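Local atomic coordinates of free methionine-R-sulfoxide reductase (Saccharomyces cerevisiae, PDB entry 3KO6), a protein that reduces the R-enantiomer of free methionine sulfoxide back to methionine, using thioredoxin as reductant, and takes part in protection against oxidative stress. Residues L60-N65 / I150-Y155. Sequence-based numbering, arbitrary orientation.
Sequences LAVDIN and IDCLDY. With SME (methionine sulfoxide), chain C.
The carbonyl oxygen of Asp-63 takes the backbone N-H of Leu-153 in a nearly straight bond (N to O 2.8 Å). Two residues along, Asn-65 N gives its hydrogen to Asp-151 O at 2.9 Å. The two bonds flank Ile-64 and Cys-152, an antiparallel non-hydrogen-bonded pair that joins the first residue of strand 64-72 to the last of strand 144-152. Before the pairing, the chain makes an inverse gamma turn centred on Asp-63.

The side chain of Leu-153 reaches back over the incoming segment: its CD2 rests 3.5 Å from Asn-65 CG, while CD1 lies beside the carboxylate of Asp-63. With CG between its own N and carbonyl carbon (chi1 55°), Asn-65 brings OD1 alongside the peptide and CB of Asp-151, where OD1 and Asp-151 O are both acceptors and make no hydrogen bond; Asn-65 ND2 is satisfied by Thr-129 and Asp-126. On the face carrying Ile-64, the CG2 methyls of Ile-64 and Ile-150 touch at 3.9 Å, and Val-62 CG1 packs against Cys-152 SG, which also accepts the N-H of Asp-154. A water bridges Asp-63 N and Asp-154 OD2.

Asp-151 OD2 comes within 2.6 Å of the O atom of the bound methionine sulfoxide, which places Asp-151, at this strand end, beside the ligand's carboxylate in the GAF domain. Strands 64-72 and 144-152 are central neighbours in the antiparallel sheet; helix 42-59 covers Ile-64 and Ile-150 through Tyr-57, and strand 131-138 pairs with the other edge of 144-152.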
loop_
_atom_site.group_PDB
_atom_site.type_symbol
_atom_site.label_atom_id
_atom_site.label_comp_id
_atom_site.label_asym_id
_atom_site.label_seq_id
_atom_site.Cartn_x
_atom_site.Cartn_y
_atom_site.Cartn_z
ATOM N N LEU A 60 7.112 0.180 -17.924
ATOM C CA LEU A 60 7.417 1.278 -18.843
ATOM C C LEU A 60 8.879 1.724 -18.814
ATOM O O LEU A 60 9.269 2.626 -19.569
ATOM C CB LEU A 60 6.503 2.482 -18.555
ATOM C CG LEU A 60 5.077 2.380 -19.110
ATOM C CD1 LEU A 60 4.191 3.518 -18.600
ATOM C CD2 LEU A 60 5.084 2.341 -20.628
ATOM N N ALA A 61 9.672 1.083 -17.947
ATOM C CA ALA A 61 11.074 1.444 -17.681
ATOM C C ALA A 61 11.249 2.847 -17.065
ATOM O O ALA A 61 12.304 3.463 -17.193
ATOM C CB ALA A 61 11.943 1.263 -18.921
ATOM N N VAL A 62 10.210 3.342 -16.399
ATOM C CA VAL A 62 10.329 4.575 -15.620
ATOM C C VAL A 62 10.839 4.247 -14.209
ATOM O O VAL A 62 10.247 3.432 -13.502
ATOM C CB VAL A 62 9.008 5.364 -15.557
ATOM C CG1 VAL A 62 9.174 6.625 -14.693
ATOM C CG2 VAL A 62 8.546 5.741 -16.960
ATOM N N ASP A 63 11.939 4.874 -13.809
ATOM C CA ASP A 63 12.543 4.577 -12.521
ATOM C C ASP A 63 11.777 5.228 -11.346
ATOM O O ASP A 63 12.261 6.161 -10.704
ATOM C CB ASP A 63 14.023 4.967 -12.526
ATOM C CG ASP A 63 14.816 4.225 -11.472
ATOM O OD1 ASP A 63 14.224 3.321 -10.831
ATOM O OD2 ASP A 63 16.023 4.534 -11.284
ATOM N N ILE A 64 10.576 4.725 -11.073
ATOM C CA ILE A 64 9.744 5.271 -10.007
ATOM C C ILE A 64 10.168 4.753 -8.640
ATOM O O ILE A 64 10.744 3.661 -8.537
ATOM C CB ILE A 64 8.230 5.004 -10.247
ATOM C CG1 ILE A 64 7.915 3.512 -10.279
ATOM C CG2 ILE A 64 7.774 5.663 -11.548
ATOM C CD1 ILE A 64 6.443 3.234 -10.060
ATOM N N ASN A 65 9.913 5.554 -7.603
ATOM C CA ASN A 65 10.248 5.175 -6.218
ATOM C C ASN A 65 9.050 5.244 -5.291
ATOM O O ASN A 65 9.110 4.738 -4.170
ATOM C CB ASN A 65 11.401 6.010 -5.644
ATOM C CG ASN A 65 11.144 7.507 -5.715
ATOM O OD1 ASN A 65 10.715 8.018 -6.747
ATOM N ND2 ASN A 65 11.418 8.218 -4.622
ATOM N N ILE A 150 2.822 10.123 -7.807
ATOM C CA ILE A 150 3.920 9.252 -8.280
ATOM C C ILE A 150 5.248 10.014 -8.237
ATOM O O ILE A 150 5.333 11.154 -8.726
ATOM C CB ILE A 150 3.716 8.750 -9.741
ATOM C CG1 ILE A 150 2.251 8.336 -9.998
ATOM C CG2 ILE A 150 4.697 7.606 -10.060
ATOM C CD1 ILE A 150 1.992 7.774 -11.418
ATOM N N ASP A 151 6.276 9.378 -7.680
ATOM C CA ASP A 151 7.620 9.940 -7.657
ATOM C C ASP A 151 8.588 9.168 -8.544
ATOM O O ASP A 151 8.525 7.930 -8.625
ATOM C CB ASP A 151 8.171 9.896 -6.237
ATOM C CG ASP A 151 7.406 10.771 -5.276
ATOM O OD1 ASP A 151 6.573 11.591 -5.696
ATOM O OD2 ASP A 151 7.655 10.639 -4.078
ATOM N N CYS A 152 9.529 9.886 -9.149
ATOM C CA CYS A 152 10.512 9.276 -10.022
ATOM C C CYS A 152 11.919 9.661 -9.607
ATOM O O CYS A 152 12.163 10.806 -9.201
ATOM C CB CYS A 152 10.250 9.695 -11.462
ATOM S SG CYS A 152 11.351 8.967 -12.686
ATOM N N LEU A 153 12.848 8.711 -9.722
ATOM C CA LEU A 153 14.239 8.915 -9.328
ATOM C C LEU A 153 15.056 9.690 -10.370
ATOM O O LEU A 153 16.211 10.050 -10.123
ATOM C CB LEU A 153 14.898 7.565 -9.001
ATOM C CG LEU A 153 14.429 6.831 -7.738
ATOM C CD1 LEU A 153 15.163 5.529 -7.558
ATOM C CD2 LEU A 153 14.600 7.696 -6.494
ATOM N N ASP A 154 14.456 9.927 -11.534
ATOM C CA ASP A 154 15.067 10.721 -12.603
ATOM C C ASP A 154 14.334 12.053 -12.761
ATOM O O ASP A 154 13.182 12.184 -12.338
ATOM C CB ASP A 154 15.055 9.955 -13.933
ATOM C CG ASP A 154 16.085 8.821 -13.981
ATOM O OD1 ASP A 154 17.205 8.995 -13.453
ATOM O OD2 ASP A 154 15.783 7.755 -14.571
ATOM N N TYR A 155 15.013 13.043 -13.346
ATOM C CA TYR A 155 14.373 14.301 -13.735
ATOM C C TYR A 155 13.426 14.082 -14.917
ATOM O O TYR A 155 13.609 13.135 -15.693
ATOM C CB TYR A 155 15.422 15.335 -14.156
ATOM C CG TYR A 155 16.399 15.754 -13.088
ATOM C CD1 TYR A 155 17.762 15.514 -13.242
ATOM C CD2 TYR A 155 15.968 16.405 -11.934
ATOM C CE1 TYR A 155 18.676 15.901 -12.260
ATOM C CE2 TYR A 155 16.869 16.790 -10.940
ATOM C CZ TYR A 155 18.220 16.543 -11.112
ATOM O OH TYR A 155 19.108 16.937 -10.139
HETATM N N SME C . 3.758 12.804 -0.202
HETATM C CA SME C . 4.598 13.148 -1.376
HETATM C CB SME C . 5.135 14.554 -1.143
HETATM C CG SME C . 5.304 15.331 -2.462
HETATM S S SME C . 4.566 16.872 -2.425
HETATM O OE SME C . 3.673 17.065 -1.248
HETATM C CE SME C . 5.804 18.045 -2.434
HETATM C C SME C . 5.687 12.129 -1.613
HETATM O O SME C . 6.598 12.359 -2.406
HETATM O OXT SME C . 5.747 11.001 -1.001
HETATM O O HOH W 1 13.051 7.339 -15.363
#